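Local coordinates for methylaspartate ammonia-lyase (Citrobacter amalonaticus, PDB 1KKO), which catalyses the reversible, magnesium-dependent anti elimination of ammonia from L-threo-3-methylaspartate to give mesaconate, a step of glutamate degradation, at residues P164-L169 and R404-L409; W217-I222 and E264-P269; I366-C371 and N396-E401. All coordinates share one frame; numbering follows the deposited sequence.

Followed from the N terminus, the chain first reaches 164-169, the loop after helix 150-157 that leads into the first barrel strand and the first half of contact 1. Contact 2 opens and closes next: 217-222 on helix 209-225 meets the loop 264-269 ahead of strand 270-273. Contact 3 follows in series, pairing helix 365-378 with helix 392-410. Contact 1 closes last, at 404-409, so both others nest inside its loop, and it ties the start of the barrel to its last helix. Contacts 1 and 3 share helix 392-410 and touch through Leu169, against Val398 and Phe399, whereas contact 2 lies about 28 Å from each, centre to centre.

Contact 1 of 3, residues P164-L169 and R404-L409; sequences PEAIPL and RTIALL
Ile406, on the last helix of the chain, reaches the loop 164-169 with both of its branches. From CB the side chain forks: CG2 lies anti to the backbone N and meets Pro164 CB at 4.0 Å, while CG1 stands beside that N (chi1 -73°) and passes the chain on to CD1. The tip does not end on a side chain but against the peptide joining Glu165 to Ala166, with Ile406 CD1 3.8 Å from Glu165 C and 3.6 Å from Ala166 N. The methyl Ala166 CB stands a little farther off, 4.3 Å from Ile406 CD1. One turn later in the helix, Leu409 meets the proline ring, its CB 4.0 Å from Pro164 CG. Pro164 is thus shared, its CB going to Ile406 and its CG to Leu409, three residues on. In the TIM barrel this joins the two ends of the C-terminal domain: 164-169 runs into the first barrel strand, 169-170, and helix 392-410 follows the eighth, 382-384. It is a van der Waals contact near the surface, with no polar bond between the two segments. The carbonyl of the Glu165-Ala166 peptide accepts a hydrogen bond from Arg379 NH1. Ile406 also packs on Leu376 of helix 365-378, and Leu409 on Thr151 and Glu152 of helix 150-157.

Contact 2 of 3, residues W217-I222 and E264-P269; sequences WLSDRI and EAQGLP
Ser219, Leu268 and Gln266 have the most surface buried here, where two successive units of the TIM barrel meet: helix 209-225 precedes barrel strand 234-238, and the loop 264-269 feeds the next strand, 270-273. Ser219 points toward the loop. Its hydroxyl sits between its own backbone N and carbonyl carbon (chi1 57°), from where OG donates to Glu264 O at 2.6 Å, lying in the carbonyl plane. Val215 O, in the preceding turn of the helix, is a second carbonyl partner of OG. The same oxygen accepts from the loop: Gln266 NE2 reaches Ser219 OG at 2.9 Å, almost straight (173°) and in the plane of the amide.

The chain of Gln266 runs extended beyond CG and brings NE2 between Ser219 OG and Asp220 OD1, to which it also donates at 2.8 Å. This second bond is more bent, at 153°, and arrives from above the carboxylate, whose plane stands nearly perpendicular to the amide. A water bridges Asp220 OD1 and Gln266 OE1, and Arg216 NH2 forms a salt bridge with OD1, giving that oxygen three partners.

Beneath the polar groups lies Leu268. Its CD1 packs 3.9 Å from Ile222 CD1 and 4.1 Å from Ser219 CB, continuing the apolar layer that Ile222 shares with Leu235 of strand 234-238. A type I' turn from Ala265 to Leu268, closed by Leu268 N bonding to Ala265 O, sets Gln266 and Leu268 on the helix.

Since the Ser219 hydroxyl accepts one amide N-H and the Asp220 carboxylate the other, the Gln266 side chain is fixed in rotation: both NE2 hydrogens are spent on consecutive helix residues.

Contact 3 of 3, residues I366-C371 and N396-E401; sequences ISARTC and NIVFNE
Ala368 and Arg369 carry this contact from helix 365-378, meeting Ile397, Val398 and Glu401 of helix 392-410. Ala368 points toward the partner helix, and its CB lies 3.8 Å from Ile397 CG2 and 4.3 Å from Val398 CG2. The same side chain is about 9 Å from that of Thr360, a residue assigned to the substrate-binding site, so this part of the packing lies close behind the active site. Next, Arg369 leaves with CG anti to its backbone N (chi1 -172°) and lays its aliphatic part over the Glu401 carboxylate, CG standing 3.3 Å from Glu401 CD. The chain then bends at chi3, and the charged groups do not touch: Arg369 NE is 4.6 Å from Glu401 OE2. A water joins them, donating to Glu401 OE2 and accepting a weak bond from Arg369 NE. Glu401 is otherwise held by His373 NE2 at OE2 and by a salt bridge from Arg404 NH2 at OE1. The helix axes pass 8.9 Å apart and run in nearly the same direction, crossing at -30°. These are neighbouring outer helices of the TIM barrel, with strand 382-384 between them in sequence; helix 128-146 and strand 64-69 of the N-terminal domain pack on the first, while Tyr12 and Ser14 of the second subunit bond to Asn400 and Asn396 of the other.

Contact 1 of 3, residues P164-L169 and R404-L409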
# COMPACT_ATOMS: atom_id res chain seq x y z
N PRO A 164 -18.80 8.02 -16.38
CA PRO A 164 -17.68 8.26 -15.45
C PRO A 164 -18.10 8.99 -14.20
O PRO A 164 -18.49 10.16 -14.26
CB PRO A 164 -16.71 9.11 -16.27
CG PRO A 164 -17.14 8.99 -17.66
CD PRO A 164 -18.63 8.79 -17.62
N GLU A 165 -18.02 8.30 -13.06
CA GLU A 165 -18.43 8.88 -11.80
C GLU A 165 -17.78 8.14 -10.64
O GLU A 165 -17.71 6.91 -10.64
CB GLU A 165 -19.95 8.83 -11.66
CG GLU A 165 -20.50 9.46 -10.40
CD GLU A 165 -22.02 9.57 -10.43
OE1 GLU A 165 -22.61 9.39 -11.51
OE2 GLU A 165 -22.62 9.83 -9.37
N ALA A 166 -17.33 8.89 -9.65
CA ALA A 166 -16.69 8.30 -8.49
C ALA A 166 -17.65 7.45 -7.68
O ALA A 166 -18.87 7.63 -7.73
CB ALA A 166 -16.13 9.38 -7.61
N ILE A 167 -17.07 6.50 -6.96
CA ILE A 167 -17.78 5.64 -6.03
C ILE A 167 -17.36 6.07 -4.63
O ILE A 167 -16.16 6.26 -4.40
CB ILE A 167 -17.33 4.18 -6.23
CG1 ILE A 167 -17.60 3.67 -7.66
CG2 ILE A 167 -17.94 3.27 -5.17
CD1 ILE A 167 -19.05 3.58 -8.02
N PRO A 168 -18.28 6.20 -3.68
CA PRO A 168 -17.88 6.51 -2.31
C PRO A 168 -16.94 5.46 -1.73
O PRO A 168 -17.22 4.28 -1.84
CB PRO A 168 -19.21 6.54 -1.55
CG PRO A 168 -20.21 6.87 -2.59
CD PRO A 168 -19.75 6.13 -3.81
N LEU A 169 -15.86 5.93 -1.10
CA LEU A 169 -14.84 5.05 -0.55
C LEU A 169 -14.90 4.98 0.97
O LEU A 169 -15.15 5.99 1.63
CB LEU A 169 -13.44 5.52 -0.97
CG LEU A 169 -13.21 5.70 -2.46
CD1 LEU A 169 -11.76 6.08 -2.73
CD2 LEU A 169 -13.58 4.47 -3.22
N ARG A 404 -7.70 8.32 -12.02
CA ARG A 404 -6.98 8.16 -13.27
C ARG A 404 -7.91 7.59 -14.33
O ARG A 404 -7.90 8.01 -15.48
CB ARG A 404 -5.79 7.21 -13.12
CG ARG A 404 -4.52 7.83 -12.55
CD ARG A 404 -3.34 6.91 -12.71
NE ARG A 404 -3.45 5.66 -11.94
CZ ARG A 404 -3.07 5.53 -10.67
NH1 ARG A 404 -2.56 6.56 -10.01
NH2 ARG A 404 -3.18 4.37 -10.06
N THR A 405 -8.70 6.61 -13.93
CA THR A 405 -9.56 5.90 -14.86
C THR A 405 -10.71 6.77 -15.32
O THR A 405 -11.05 6.77 -16.51
CB THR A 405 -10.06 4.61 -14.22
OG1 THR A 405 -8.94 3.78 -13.90
CG2 THR A 405 -10.89 3.79 -15.21
N ILE A 406 -11.31 7.53 -14.41
CA ILE A 406 -12.35 8.47 -14.79
C ILE A 406 -11.78 9.45 -15.81
O ILE A 406 -12.44 9.74 -16.81
CB ILE A 406 -12.90 9.17 -13.56
CG1 ILE A 406 -13.76 8.19 -12.76
CG2 ILE A 406 -13.70 10.41 -13.95
CD1 ILE A 406 -14.14 8.65 -11.39
N ALA A 407 -10.56 9.94 -15.59
CA ALA A 407 -9.96 10.89 -16.52
C ALA A 407 -9.78 10.24 -17.88
O ALA A 407 -10.04 10.89 -18.90
CB ALA A 407 -8.64 11.39 -16.00
N LEU A 408 -9.31 9.00 -17.93
CA LEU A 408 -9.15 8.31 -19.21
C LEU A 408 -10.50 8.16 -19.92
O LEU A 408 -10.62 8.41 -21.13
CB LEU A 408 -8.52 6.93 -19.03
CG LEU A 408 -7.04 6.90 -18.65
CD1 LEU A 408 -6.64 5.49 -18.33
CD2 LEU A 408 -6.19 7.47 -19.77
N LEU A 409 -11.52 7.75 -19.19
CA LEU A 409 -12.85 7.56 -19.77
C LEU A 409 -13.39 8.86 -20.36
O LEU A 409 -14.13 8.84 -21.35
CB LEU A 409 -13.82 7.03 -18.72
CG LEU A 409 -13.62 5.58 -18.31
CD1 LEU A 409 -14.42 5.28 -17.07
CD2 LEU A 409 -13.99 4.62 -19.43

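Contact 2 of 3, residues W217-I222 and E264-P269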
# COMPACT_ATOMS: atom_id res chain seq x y z
N TRP A 217 -17.31 10.38 20.05
CA TRP A 217 -15.95 10.85 19.86
C TRP A 217 -15.68 11.03 18.37
O TRP A 217 -15.08 12.02 17.95
CB TRP A 217 -14.93 9.87 20.43
CG TRP A 217 -13.55 10.33 20.15
CD1 TRP A 217 -12.81 11.19 20.90
CD2 TRP A 217 -12.76 10.03 19.00
NE1 TRP A 217 -11.60 11.43 20.30
CE2 TRP A 217 -11.54 10.72 19.13
CE3 TRP A 217 -12.95 9.22 17.87
CZ2 TRP A 217 -10.53 10.65 18.18
CZ3 TRP A 217 -11.95 9.15 16.93
CH2 TRP A 217 -10.75 9.85 17.09
N LEU A 218 -16.16 10.07 17.59
CA LEU A 218 -15.95 10.06 16.15
C LEU A 218 -16.63 11.24 15.45
O LEU A 218 -15.99 11.97 14.70
CB LEU A 218 -16.48 8.73 15.61
CG LEU A 218 -16.57 8.55 14.10
CD1 LEU A 218 -15.22 8.73 13.44
CD2 LEU A 218 -17.14 7.17 13.82
N SER A 219 -17.91 11.44 15.72
CA SER A 219 -18.60 12.57 15.11
C SER A 219 -18.02 13.90 15.61
O SER A 219 -17.86 14.84 14.83
CB SER A 219 -20.11 12.49 15.32
OG SER A 219 -20.42 12.42 16.69
N ASP A 220 -17.69 13.98 16.89
CA ASP A 220 -17.05 15.18 17.43
C ASP A 220 -15.73 15.47 16.69
O ASP A 220 -15.45 16.61 16.34
CB ASP A 220 -16.73 15.02 18.92
CG ASP A 220 -17.88 15.40 19.84
OD1 ASP A 220 -18.82 16.07 19.38
OD2 ASP A 220 -17.90 15.07 21.04
N ARG A 221 -14.94 14.43 16.47
CA ARG A 221 -13.63 14.59 15.84
C ARG A 221 -13.77 15.11 14.43
O ARG A 221 -13.04 15.99 14.00
CB ARG A 221 -12.88 13.26 15.82
CG ARG A 221 -11.40 13.38 15.55
CD ARG A 221 -10.64 14.06 16.68
NE ARG A 221 -9.20 13.98 16.50
CZ ARG A 221 -8.31 14.61 17.26
NH1 ARG A 221 -8.72 15.37 18.27
NH2 ARG A 221 -7.02 14.48 17.01
N ILE A 222 -14.72 14.53 13.69
CA ILE A 222 -15.00 14.96 12.33
C ILE A 222 -15.44 16.42 12.30
O ILE A 222 -14.91 17.21 11.53
CB ILE A 222 -16.06 14.04 11.68
CG1 ILE A 222 -15.48 12.64 11.43
CG2 ILE A 222 -16.58 14.64 10.38
CD1 ILE A 222 -16.53 11.57 11.23
N GLU A 264 -25.74 9.95 18.53
CA GLU A 264 -24.31 10.13 18.76
C GLU A 264 -23.57 10.53 17.47
O GLU A 264 -22.46 11.06 17.52
CB GLU A 264 -23.69 8.87 19.36
CG GLU A 264 -24.47 8.23 20.50
CD GLU A 264 -24.69 9.15 21.69
OE1 GLU A 264 -25.55 8.82 22.54
OE2 GLU A 264 -24.01 10.19 21.79
N ALA A 265 -24.20 10.28 16.32
CA ALA A 265 -23.60 10.57 15.02
C ALA A 265 -23.73 12.04 14.61
O ALA A 265 -23.13 12.46 13.62
CB ALA A 265 -24.18 9.67 13.96
N GLN A 266 -24.53 12.81 15.36
CA GLN A 266 -24.70 14.24 15.11
C GLN A 266 -25.02 14.60 13.66
O GLN A 266 -24.44 15.53 13.09
CB GLN A 266 -23.47 15.01 15.59
CG GLN A 266 -23.19 14.81 17.06
CD GLN A 266 -22.08 15.68 17.58
OE1 GLN A 266 -22.31 16.85 17.90
NE2 GLN A 266 -20.88 15.12 17.70
N GLY A 267 -25.95 13.87 13.05
CA GLY A 267 -26.39 14.18 11.70
C GLY A 267 -25.66 13.44 10.59
O GLY A 267 -26.10 13.47 9.44
N LEU A 268 -24.55 12.78 10.91
CA LEU A 268 -23.82 11.99 9.92
C LEU A 268 -24.54 10.65 9.78
O LEU A 268 -24.88 10.04 10.79
CB LEU A 268 -22.38 11.78 10.39
CG LEU A 268 -21.60 13.07 10.68
CD1 LEU A 268 -20.22 12.77 11.26
CD2 LEU A 268 -21.47 13.92 9.44
N PRO A 269 -24.79 10.18 8.56
CA PRO A 269 -25.46 8.89 8.38
C PRO A 269 -24.68 7.78 9.06
O PRO A 269 -23.45 7.82 9.04
CB PRO A 269 -25.47 8.69 6.87
CG PRO A 269 -25.25 10.04 6.28
CD PRO A 269 -24.45 10.81 7.27
O HOH W 1 -19.79 18.70 18.38

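Contact 3 of 3, residues I366-C371 and N396-E401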
# COMPACT_ATOMS: atom_id res chain seq x y z
N ILE A 366 -2.77 -5.09 -6.97
CA ILE A 366 -3.36 -5.46 -8.25
C ILE A 366 -4.82 -5.84 -8.08
O ILE A 366 -5.66 -5.45 -8.89
CB ILE A 366 -2.58 -6.62 -8.90
CG1 ILE A 366 -1.21 -6.12 -9.34
CG2 ILE A 366 -3.37 -7.20 -10.07
CD1 ILE A 366 -0.32 -7.16 -9.93
N SER A 367 -5.16 -6.61 -7.06
CA SER A 367 -6.55 -7.01 -6.90
C SER A 367 -7.40 -5.78 -6.59
O SER A 367 -8.49 -5.63 -7.13
CB SER A 367 -6.70 -8.12 -5.85
OG SER A 367 -6.39 -7.68 -4.54
N ALA A 368 -6.89 -4.89 -5.75
CA ALA A 368 -7.62 -3.67 -5.43
C ALA A 368 -7.80 -2.79 -6.67
O ALA A 368 -8.89 -2.27 -6.91
CB ALA A 368 -6.92 -2.88 -4.34
N ARG A 369 -6.74 -2.62 -7.45
CA ARG A 369 -6.80 -1.80 -8.64
C ARG A 369 -7.84 -2.38 -9.61
O ARG A 369 -8.61 -1.64 -10.24
CB ARG A 369 -5.42 -1.73 -9.28
CG ARG A 369 -5.30 -0.77 -10.41
CD ARG A 369 -3.89 -0.63 -10.89
NE ARG A 369 -3.39 -1.84 -11.52
CZ ARG A 369 -2.28 -2.48 -11.19
NH1 ARG A 369 -1.51 -2.07 -10.18
NH2 ARG A 369 -1.94 -3.55 -11.87
N THR A 370 -7.83 -3.69 -9.77
CA THR A 370 -8.78 -4.34 -10.65
C THR A 370 -10.21 -4.13 -10.16
O THR A 370 -11.12 -3.89 -10.95
CB THR A 370 -8.47 -5.82 -10.77
OG1 THR A 370 -7.13 -5.99 -11.27
CG2 THR A 370 -9.37 -6.50 -11.80
N CYS A 371 -10.41 -4.23 -8.85
CA CYS A 371 -11.72 -3.98 -8.27
C CYS A 371 -12.23 -2.58 -8.56
O CYS A 371 -13.45 -2.38 -8.66
CB CYS A 371 -11.70 -4.23 -6.76
SG CYS A 371 -11.71 -6.00 -6.31
N ASN A 396 -4.29 5.56 -1.56
CA ASN A 396 -3.47 5.87 -2.72
C ASN A 396 -3.82 4.93 -3.87
O ASN A 396 -4.04 5.35 -4.99
CB ASN A 396 -2.01 5.73 -2.26
CG ASN A 396 -0.99 6.04 -3.33
OD1 ASN A 396 -1.28 6.12 -4.54
ND2 ASN A 396 0.24 6.22 -2.87
N ILE A 397 -3.88 3.63 -3.59
CA ILE A 397 -4.17 2.64 -4.63
C ILE A 397 -5.58 2.80 -5.22
O ILE A 397 -5.74 2.85 -6.43
CB ILE A 397 -3.96 1.22 -4.04
CG1 ILE A 397 -2.46 0.94 -3.84
CG2 ILE A 397 -4.63 0.14 -4.91
CD1 ILE A 397 -2.17 -0.12 -2.84
N VAL A 398 -6.58 2.87 -4.37
CA VAL A 398 -7.97 2.87 -4.83
C VAL A 398 -8.41 4.23 -5.38
O VAL A 398 -8.91 4.33 -6.51
CB VAL A 398 -8.90 2.39 -3.72
CG1 VAL A 398 -10.34 2.55 -4.13
CG2 VAL A 398 -8.62 0.94 -3.40
N PHE A 399 -8.23 5.29 -4.60
CA PHE A 399 -8.64 6.62 -5.03
C PHE A 399 -7.92 7.03 -6.30
O PHE A 399 -8.55 7.53 -7.23
CB PHE A 399 -8.34 7.60 -3.91
CG PHE A 399 -8.86 9.00 -4.10
CD1 PHE A 399 -10.20 9.30 -3.89
CD2 PHE A 399 -8.00 10.04 -4.38
CE1 PHE A 399 -10.66 10.59 -4.00
CE2 PHE A 399 -8.47 11.34 -4.48
CZ PHE A 399 -9.80 11.60 -4.31
N ASN A 400 -6.60 6.85 -6.36
CA ASN A 400 -5.89 7.35 -7.52
C ASN A 400 -6.20 6.55 -8.77
O ASN A 400 -6.28 7.11 -9.85
CB ASN A 400 -4.39 7.41 -7.28
CG ASN A 400 -4.00 8.32 -6.12
OD1 ASN A 400 -4.84 8.97 -5.48
ND2 ASN A 400 -2.70 8.39 -5.88
N GLU A 401 -6.33 5.23 -8.67
CA GLU A 401 -6.71 4.45 -9.85
C GLU A 401 -8.10 4.89 -10.31
O GLU A 401 -8.36 5.02 -11.52
CB GLU A 401 -6.73 2.95 -9.58
CG GLU A 401 -7.15 2.12 -10.78
CD GLU A 401 -6.10 2.07 -11.89
OE1 GLU A 401 -4.98 2.59 -11.70
OE2 GLU A 401 -6.35 1.44 -12.94
O HOH W 2 -5.14 -0.96 -13.95